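PDB 1ULZ: pyruvate carboxylase n-terminal domain from Aquifex aeolicus, which is the biotin carboxylase subunit of pyruvate carboxylase, a protein built round an ATP-grasp fold. Local coordinates for residues 126-131 against 252-257; 207-212 against 224-229. The protein carries 1 engineered substitution. All blocks are in the same frame, centred on the assembly; numbering follows the deposited sequence.

Contact 1 (126-131 against 252-257)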
ATOM      1  N   GLY A 126       8.159 -16.642 -33.512  1.00 33.90           N
ATOM      2  CA  GLY A 126       9.094 -17.305 -32.612  1.00 32.07           C
ATOM      3  C   GLY A 126       8.524 -17.657 -31.243  1.00 30.33           C
ATOM      4  O   GLY A 126       9.259 -18.087 -30.349  1.00 28.33           O
ATOM      5  N   VAL A 127       7.216 -17.481 -31.073  1.00 28.53           N
ATOM      6  CA  VAL A 127       6.573 -17.787 -29.797  1.00 27.41           C
ATOM      7  C   VAL A 127       6.150 -19.252 -29.762  1.00 27.03           C
ATOM      8  O   VAL A 127       5.445 -19.722 -30.651  1.00 26.66           O
ATOM      9  CB  VAL A 127       5.315 -16.910 -29.575  1.00 26.41           C
ATOM     10  CG1 VAL A 127       4.732 -17.169 -28.188  1.00 25.34           C
ATOM     11  CG2 VAL A 127       5.667 -15.437 -29.751  1.00 23.93           C
ATOM     12  N   PRO A 128       6.583 -19.994 -28.734  1.00 27.94           N
ATOM     13  CA  PRO A 128       6.228 -21.410 -28.614  1.00 28.48           C
ATOM     14  C   PRO A 128       4.741 -21.633 -28.374  1.00 28.42           C
ATOM     15  O   PRO A 128       4.107 -20.920 -27.593  1.00 28.72           O
ATOM     16  CB  PRO A 128       7.082 -21.885 -27.439  1.00 29.14           C
ATOM     17  CG  PRO A 128       7.232 -20.641 -26.609  1.00 29.19           C
ATOM     18  CD  PRO A 128       7.500 -19.591 -27.656  1.00 27.66           C
ATOM     19  N   VAL A 129       4.196 -22.625 -29.065  1.00 26.65           N
ATOM     20  CA  VAL A 129       2.794 -22.979 -28.944  1.00 26.93           C
ATOM     21  C   VAL A 129       2.739 -24.481 -28.695  1.00 27.50           C
ATOM     22  O   VAL A 129       3.743 -25.174 -28.869  1.00 27.41           O
ATOM     23  CB  VAL A 129       2.019 -22.646 -30.240  1.00 27.26           C
ATOM     24  CG1 VAL A 129       2.137 -21.160 -30.546  1.00 27.29           C
ATOM     25  CG2 VAL A 129       2.561 -23.471 -31.397  1.00 25.17           C
ATOM     26  N   VAL A 130       1.583 -24.988 -28.279  1.00 26.53           N
ATOM     27  CA  VAL A 130       1.457 -26.415 -28.019  1.00 27.65           C
ATOM     28  C   VAL A 130       1.618 -27.174 -29.337  1.00 26.57           C
ATOM     29  O   VAL A 130       0.885 -26.937 -30.292  1.00 26.52           O
ATOM     30  CB  VAL A 130       0.085 -26.757 -27.394  1.00 28.13           C
ATOM     31  CG1 VAL A 130      -0.063 -28.262 -27.255  1.00 29.59           C
ATOM     32  CG2 VAL A 130      -0.047 -26.094 -26.032  1.00 28.90           C
ATOM     33  N   PRO A 131       2.592 -28.090 -29.403  1.00 26.50           N
ATOM     34  CA  PRO A 131       2.813 -28.860 -30.632  1.00 27.29           C
ATOM     35  C   PRO A 131       1.697 -29.859 -30.919  1.00 26.87           C
ATOM     36  O   PRO A 131       1.030 -30.343 -30.011  1.00 26.90           O
ATOM     37  CB  PRO A 131       4.163 -29.527 -30.383  1.00 27.66           C
ATOM     38  CG  PRO A 131       4.165 -29.734 -28.896  1.00 28.22           C
ATOM     39  CD  PRO A 131       3.595 -28.428 -28.378  1.00 26.45           C
ATOM     40  N   GLU A 252      13.600 -14.189 -18.198  1.00 26.70           N
ATOM     41  CA  GLU A 252      14.052 -13.305 -19.267  1.00 28.09           C
ATOM     42  C   GLU A 252      13.981 -13.978 -20.637  1.00 28.02           C
ATOM     43  O   GLU A 252      13.648 -13.330 -21.629  1.00 27.52           O
ATOM     44  CB  GLU A 252      15.475 -12.810 -18.987  1.00 28.00           C
ATOM     45  CG  GLU A 252      15.536 -11.823 -17.831  1.00 30.21           C
ATOM     46  CD  GLU A 252      14.529 -10.684 -17.982  1.00 32.19           C
ATOM     47  OE1 GLU A 252      13.994 -10.217 -16.950  1.00 31.92           O
ATOM     48  OE2 GLU A 252      14.277 -10.247 -19.129  1.00 32.05           O
ATOM     49  N   TYR A 253      14.278 -15.275 -20.692  1.00 27.19           N
ATOM     50  CA  TYR A 253      14.228 -15.995 -21.960  1.00 26.06           C
ATOM     51  C   TYR A 253      12.842 -15.847 -22.589  1.00 25.47           C
ATOM     52  O   TYR A 253      12.722 -15.412 -23.734  1.00 24.61           O
ATOM     53  CB  TYR A 253      14.579 -17.479 -21.757  1.00 26.62           C
ATOM     54  CG  TYR A 253      14.298 -18.357 -22.962  1.00 27.78           C
ATOM     55  CD1 TYR A 253      13.199 -19.208 -22.978  1.00 27.61           C
ATOM     56  CD2 TYR A 253      15.103 -18.306 -24.097  1.00 27.95           C
ATOM     57  CE1 TYR A 253      12.907 -19.981 -24.083  1.00 29.48           C
ATOM     58  CE2 TYR A 253      14.818 -19.081 -25.217  1.00 27.64           C
ATOM     59  CZ  TYR A 253      13.715 -19.915 -25.202  1.00 29.46           C
ATOM     60  OH  TYR A 253      13.391 -20.669 -26.309  1.00 30.88           O
ATOM     61  N   TYR A 254      11.798 -16.194 -21.841  1.00 25.90           N
ATOM     62  CA  TYR A 254      10.431 -16.078 -22.353  1.00 25.93           C
ATOM     63  C   TYR A 254      10.029 -14.607 -22.483  1.00 25.66           C
ATOM     64  O   TYR A 254       9.304 -14.226 -23.409  1.00 25.26           O
ATOM     65  CB  TYR A 254       9.452 -16.833 -21.439  1.00 27.81           C
ATOM     66  CG  TYR A 254       9.479 -18.343 -21.633  1.00 26.60           C
ATOM     67  CD1 TYR A 254       9.080 -18.913 -22.836  1.00 27.15           C
ATOM     68  CD2 TYR A 254       9.907 -19.193 -20.620  1.00 26.23           C
ATOM     69  CE1 TYR A 254       9.107 -20.285 -23.027  1.00 27.01           C
ATOM     70  CE2 TYR A 254       9.936 -20.567 -20.804  1.00 27.14           C
ATOM     71  CZ  TYR A 254       9.537 -21.105 -22.012  1.00 27.46           C
ATOM     72  OH  TYR A 254       9.567 -22.465 -22.216  1.00 30.45           O
ATOM     73  N   GLY A 255      10.512 -13.783 -21.561  1.00 25.34           N
ATOM     74  CA  GLY A 255      10.213 -12.363 -21.612  1.00 25.77           C
ATOM     75  C   GLY A 255      10.663 -11.746 -22.931  1.00 26.19           C
ATOM     76  O   GLY A 255       9.894 -11.050 -23.591  1.00 25.86           O
ATOM     77  N   ASN A 256      11.908 -12.000 -23.328  1.00 27.37           N
ATOM     78  CA  ASN A 256      12.414 -11.453 -24.589  1.00 28.01           C
ATOM     79  C   ASN A 256      11.650 -12.007 -25.793  1.00 26.53           C
ATOM     80  O   ASN A 256      11.441 -11.304 -26.784  1.00 26.02           O
ATOM     81  CB  ASN A 256      13.910 -11.736 -24.742  1.00 31.59           C
ATOM     82  CG  ASN A 256      14.766 -10.880 -23.815  1.00 35.41           C
ATOM     83  OD1 ASN A 256      14.602  -9.659 -23.747  1.00 37.78           O
ATOM     84  ND2 ASN A 256      15.697 -11.517 -23.111  1.00 38.27           N
ATOM     85  N   ILE A 257      11.232 -13.265 -25.710  1.00 25.20           N
ATOM     86  CA  ILE A 257      10.467 -13.860 -26.795  1.00 24.91           C
ATOM     87  C   ILE A 257       9.157 -13.087 -26.911  1.00 24.57           C
ATOM     88  O   ILE A 257       8.684 -12.786 -28.012  1.00 24.91           O
ATOM     89  CB  ILE A 257      10.169 -15.349 -26.520  1.00 26.32           C
ATOM     90  CG1 ILE A 257      11.441 -16.175 -26.744  1.00 28.22           C
ATOM     91  CG2 ILE A 257       9.036 -15.829 -27.409  1.00 25.75           C
ATOM     92  CD1 ILE A 257      11.269 -17.660 -26.482  1.00 28.88           C
TER
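Ile257 pushes its CG2 methyl into the bend of chain formed by Gly126, Val127 and Pro128, and most of the contact hangs on that one methyl. The setting is the ATP-grasp fold: helix 248-264 packs here against the loop that leaves helix 115-124. Gly126 closes that helix with a Schellman motif, taking a positive phi of 96° that would jam a side chain against the preceding carbonyl oxygen. The chain then turns so that Gly126, Val127 and Pro128 come up beside Ile257.

In Ile257 the CG2 branch stands anti to the backbone N, and this carries it off the helix toward the loop. It touches all three of these residues. Ile257 CG2 lies 4.0 Å from Val127 CA, and the side chains of Val127 and Ile257 cross at a slant, with Val127 CG2 4.1 Å from Ile257 CG2. The Pro128 ring meets the same methyl with its CD, Pro128 CD being 4.1 Å from Ile257 CG2.

One turn back along the helix, Tyr254 receives the next atom of the same proline ring. Pro128 CG approaches the Tyr254 ring at its edge, near the ring plane, and stands 4.1 Å from Tyr254 CE1. The phenol is tied down by its hydroxyl, which is hydrogen-bonded to the backbone N of Leu283, at the start of strand 283-289. That strand also holds the loop, through a backbone hydrogen bond between Pro128 and Phe285 and through Val127 packing on Phe285.

No hydrogen bond joins the two segments themselves. The carbonyl of Gly126 makes a van der Waals approach to the isoleucine methyl, Gly126 O lying 3.7 Å from Ile257 CG2.

Contact 2 (207-212 against 224-229); sequences HIEYQV and GERDCS
Backbone hydrogen bonds tie Glu209 to Arg226 in both directions, Glu209 N to Arg226 O at 2.9 Å and Arg226 N to Glu209 O at 2.7 Å. Ile208 with Asp227 and Tyr210 with Glu225 are the flanking non-hydrogen-bonded pairs. Further out, Gln211 N bonds to Gly224 O, and Cys228 N to His207 O. At the far end Ser229 OG accepts from His207 N, while Asp227 OD2 accepts from Ser229 N, an Asx turn, and also from the Ser229 hydroxyl.

These pairs lie in the beta hairpin of strands 206-214 and 220-232, interior strands of an antiparallel sheet, in the ATP-grasp part of the chain.

Side-chain polar bonds gather round the Arg226 guanidinium: a salt bridge to Glu209 and two hydrogen bonds to the Gln211 amide oxygen. Glu209 OE1 sits in its plane and takes two of its nitrogens: Arg226 NE, 3.0 Å from Glu209 OE1, uses the anti lone pair, whereas NH2 comes from above the carboxylate. The two planar groups stand nearly perpendicular, 83° apart. Gln211 OE1 is 2.9 Å from Arg226 NH1, which lies in the amide's carbonyl plane, with NH2 as a second donor from above it. A bend at chi3 (-69°) helps set the guanidinium with its edge to Glu209 and Gln211, and Ser299 OG also bonds NH1. His207 NE2 gives a nearly straight bond to Glu209 OE2, 2.7 Å long, within its own ring plane but from above the carboxylate. That bond holds the second carboxylate oxygen, while Arg226 takes the first.

On the face bearing Ile208, Tyr210, Glu225 and Asp227 the contacts are mostly carbon to carbon. Glu225 CB lies over one face of the Tyr210 ring, a CH-pi contact 3.9 Å from the centroid, and Glu225 CG touches Ile208 CG2. The Glu225 carboxylate goes on to Ser243 and Arg251, and the Tyr210 hydroxyl to Arg251 O.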
ATOM      1  N   HIS A 207      -1.322 -21.658 -15.285  1.00 28.19           N
ATOM      2  CA  HIS A 207      -1.639 -20.536 -16.151  1.00 27.82           C
ATOM      3  C   HIS A 207      -0.570 -19.495 -15.837  1.00 27.97           C
ATOM      4  O   HIS A 207      -0.566 -18.918 -14.747  1.00 27.62           O
ATOM      5  CB  HIS A 207      -3.030 -19.989 -15.818  1.00 28.93           C
ATOM      6  CG  HIS A 207      -3.325 -18.660 -16.441  1.00 31.04           C
ATOM      7  ND1 HIS A 207      -4.214 -18.506 -17.482  1.00 33.53           N
ATOM      8  CD2 HIS A 207      -2.848 -17.421 -16.169  1.00 32.41           C
ATOM      9  CE1 HIS A 207      -4.271 -17.231 -17.826  1.00 33.66           C
ATOM     10  NE2 HIS A 207      -3.451 -16.551 -17.046  1.00 32.75           N
ATOM     11  N   ILE A 208       0.353 -19.284 -16.771  1.00 26.97           N
ATOM     12  CA  ILE A 208       1.426 -18.309 -16.589  1.00 25.15           C
ATOM     13  C   ILE A 208       1.235 -17.234 -17.659  1.00 27.05           C
ATOM     14  O   ILE A 208       1.095 -17.552 -18.842  1.00 27.07           O
ATOM     15  CB  ILE A 208       2.819 -18.951 -16.784  1.00 24.21           C
ATOM     16  CG1 ILE A 208       3.031 -20.103 -15.795  1.00 22.05           C
ATOM     17  CG2 ILE A 208       3.899 -17.886 -16.629  1.00 23.96           C
ATOM     18  CD1 ILE A 208       3.192 -19.682 -14.352  1.00 19.36           C
ATOM     19  N   GLU A 209       1.234 -15.966 -17.256  1.00 25.30           N
ATOM     20  CA  GLU A 209       1.029 -14.897 -18.220  1.00 24.57           C
ATOM     21  C   GLU A 209       2.019 -13.752 -18.083  1.00 25.30           C
ATOM     22  O   GLU A 209       2.388 -13.353 -16.973  1.00 25.17           O
ATOM     23  CB  GLU A 209      -0.405 -14.368 -18.114  1.00 25.84           C
ATOM     24  CG  GLU A 209      -0.713 -13.593 -16.842  1.00 27.05           C
ATOM     25  CD  GLU A 209      -2.179 -13.191 -16.736  1.00 28.18           C
ATOM     26  OE1 GLU A 209      -2.470 -12.198 -16.033  1.00 28.86           O
ATOM     27  OE2 GLU A 209      -3.040 -13.868 -17.343  1.00 26.31           O
ATOM     28  N   TYR A 210       2.445 -13.226 -19.227  1.00 23.65           N
ATOM     29  CA  TYR A 210       3.392 -12.125 -19.256  1.00 23.56           C
ATOM     30  C   TYR A 210       2.745 -10.763 -19.474  1.00 22.85           C
ATOM     31  O   TYR A 210       1.840 -10.607 -20.306  1.00 24.36           O
ATOM     32  CB  TYR A 210       4.449 -12.355 -20.343  1.00 23.32           C
ATOM     33  CG  TYR A 210       5.682 -13.090 -19.866  1.00 23.39           C
ATOM     34  CD1 TYR A 210       5.696 -14.480 -19.746  1.00 21.81           C
ATOM     35  CD2 TYR A 210       6.824 -12.388 -19.504  1.00 22.02           C
ATOM     36  CE1 TYR A 210       6.816 -15.144 -19.275  1.00 22.02           C
ATOM     37  CE2 TYR A 210       7.948 -13.039 -19.032  1.00 23.51           C
ATOM     38  CZ  TYR A 210       7.944 -14.415 -18.917  1.00 23.10           C
ATOM     39  OH  TYR A 210       9.068 -15.051 -18.437  1.00 23.09           O
ATOM     40  N   GLN A 211       3.223  -9.778 -18.723  1.00 22.28           N
ATOM     41  CA  GLN A 211       2.733  -8.412 -18.841  1.00 21.04           C
ATOM     42  C   GLN A 211       3.584  -7.690 -19.885  1.00 21.17           C
ATOM     43  O   GLN A 211       4.812  -7.677 -19.799  1.00 20.54           O
ATOM     44  CB  GLN A 211       2.846  -7.680 -17.501  1.00 19.79           C
ATOM     45  CG  GLN A 211       2.413  -6.222 -17.550  1.00 18.93           C
ATOM     46  CD  GLN A 211       0.963  -6.051 -17.964  1.00 20.49           C
ATOM     47  OE1 GLN A 211       0.056  -6.535 -17.291  1.00 20.76           O
ATOM     48  NE2 GLN A 211       0.739  -5.360 -19.079  1.00 18.75           N
ATOM     49  N   VAL A 212       2.927  -7.092 -20.871  1.00 20.49           N
ATOM     50  CA  VAL A 212       3.633  -6.364 -21.920  1.00 20.78           C
ATOM     51  C   VAL A 212       3.322  -4.871 -21.817  1.00 20.49           C
ATOM     52  O   VAL A 212       2.236  -4.491 -21.391  1.00 19.65           O
ATOM     53  CB  VAL A 212       3.208  -6.869 -23.314  1.00 22.03           C
ATOM     54  CG1 VAL A 212       3.966  -6.125 -24.397  1.00 22.06           C
ATOM     55  CG2 VAL A 212       3.453  -8.363 -23.414  1.00 21.64           C
ATOM     56  N   GLY A 224       7.608  -8.994 -16.419  1.00 19.83           N
ATOM     57  CA  GLY A 224       7.555 -10.307 -15.805  1.00 21.73           C
ATOM     58  C   GLY A 224       6.246 -11.044 -16.002  1.00 22.25           C
ATOM     59  O   GLY A 224       5.361 -10.592 -16.734  1.00 22.76           O
ATOM     60  N   GLU A 225       6.117 -12.181 -15.331  1.00 21.39           N
ATOM     61  CA  GLU A 225       4.924 -13.006 -15.452  1.00 21.45           C
ATOM     62  C   GLU A 225       4.080 -13.062 -14.185  1.00 22.13           C
ATOM     63  O   GLU A 225       4.486 -12.604 -13.113  1.00 22.26           O
ATOM     64  CB  GLU A 225       5.312 -14.439 -15.840  1.00 21.04           C
ATOM     65  CG  GLU A 225       5.749 -15.321 -14.656  1.00 21.02           C
ATOM     66  CD  GLU A 225       7.123 -14.969 -14.090  1.00 23.03           C
ATOM     67  OE1 GLU A 225       7.699 -13.931 -14.475  1.00 23.02           O
ATOM     68  OE2 GLU A 225       7.630 -15.737 -13.246  1.00 24.04           O
ATOM     69  N   ARG A 226       2.897 -13.645 -14.337  1.00 22.17           N
ATOM     70  CA  ARG A 226       1.957 -13.829 -13.245  1.00 22.94           C
ATOM     71  C   ARG A 226       1.419 -15.258 -13.321  1.00 23.53           C
ATOM     72  O   ARG A 226       1.174 -15.783 -14.409  1.00 21.81           O
ATOM     73  CB  ARG A 226       0.794 -12.834 -13.364  1.00 22.72           C
ATOM     74  CG  ARG A 226       1.198 -11.371 -13.192  1.00 24.48           C
ATOM     75  CD  ARG A 226      -0.015 -10.444 -13.233  1.00 24.35           C
ATOM     76  NE  ARG A 226      -0.627 -10.369 -14.556  1.00 24.09           N
ATOM     77  CZ  ARG A 226      -0.450  -9.362 -15.407  1.00 24.09           C
ATOM     78  NH1 ARG A 226       0.327  -8.337 -15.074  1.00 20.02           N
ATOM     79  NH2 ARG A 226      -1.059  -9.377 -16.586  1.00 22.38           N
ATOM     80  N   ASP A 227       1.263 -15.891 -12.165  1.00 22.81           N
ATOM     81  CA  ASP A 227       0.717 -17.244 -12.098  1.00 21.27           C
ATOM     82  C   ASP A 227      -0.719 -17.105 -11.614  1.00 21.86           C
ATOM     83  O   ASP A 227      -0.964 -16.754 -10.460  1.00 20.18           O
ATOM     84  CB  ASP A 227       1.531 -18.100 -11.126  1.00 22.04           C
ATOM     85  CG  ASP A 227       1.017 -19.523 -11.029  1.00 22.08           C
ATOM     86  OD1 ASP A 227       1.834 -20.424 -10.742  1.00 21.48           O
ATOM     87  OD2 ASP A 227      -0.198 -19.739 -11.232  1.00 21.76           O
ATOM     88  N   CYS A 228      -1.668 -17.363 -12.508  1.00 22.11           N
ATOM     89  CA  CYS A 228      -3.086 -17.244 -12.188  1.00 25.10           C
ATOM     90  C   CYS A 228      -3.779 -18.603 -12.278  1.00 26.04           C
ATOM     91  O   CYS A 228      -4.938 -18.697 -12.689  1.00 23.97           O
ATOM     92  CB  CYS A 228      -3.746 -16.265 -13.162  1.00 25.32           C
ATOM     93  SG  CYS A 228      -2.740 -14.784 -13.501  1.00 28.06           S
ATOM     94  N   SER A 229      -3.058 -19.648 -11.882  1.00 27.67           N
ATOM     95  CA  SER A 229      -3.576 -21.014 -11.937  1.00 29.34           C
ATOM     96  C   SER A 229      -4.820 -21.267 -11.090  1.00 30.55           C
ATOM     97  O   SER A 229      -5.681 -22.066 -11.469  1.00 29.73           O
ATOM     98  CB  SER A 229      -2.490 -22.005 -11.511  1.00 27.06           C
ATOM     99  OG  SER A 229      -1.365 -21.923 -12.362  1.00 28.57           O
TER

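Overall arrangement
The centres of contacts 1 and 2 are 13 Å apart, and all four segments belong to the ATP-grasp part of the chain. In sequence 126-131 comes first, then the two hairpin strands 207-212 and 224-229, and last 252-257, so contact 1 brings together segments that bracket contact 2. Helix 248-264 is the shared piece: its 252-257 turn meets the loop in contact 1 and lies against the sheet of contact 2, where Tyr210 CE2 is 3.5 Å from Gly255 CA. Helix and loop thus lie side by side against the same sheet, with strand 283-289, one of its two outermost strands within this chain, also bonded to the loop.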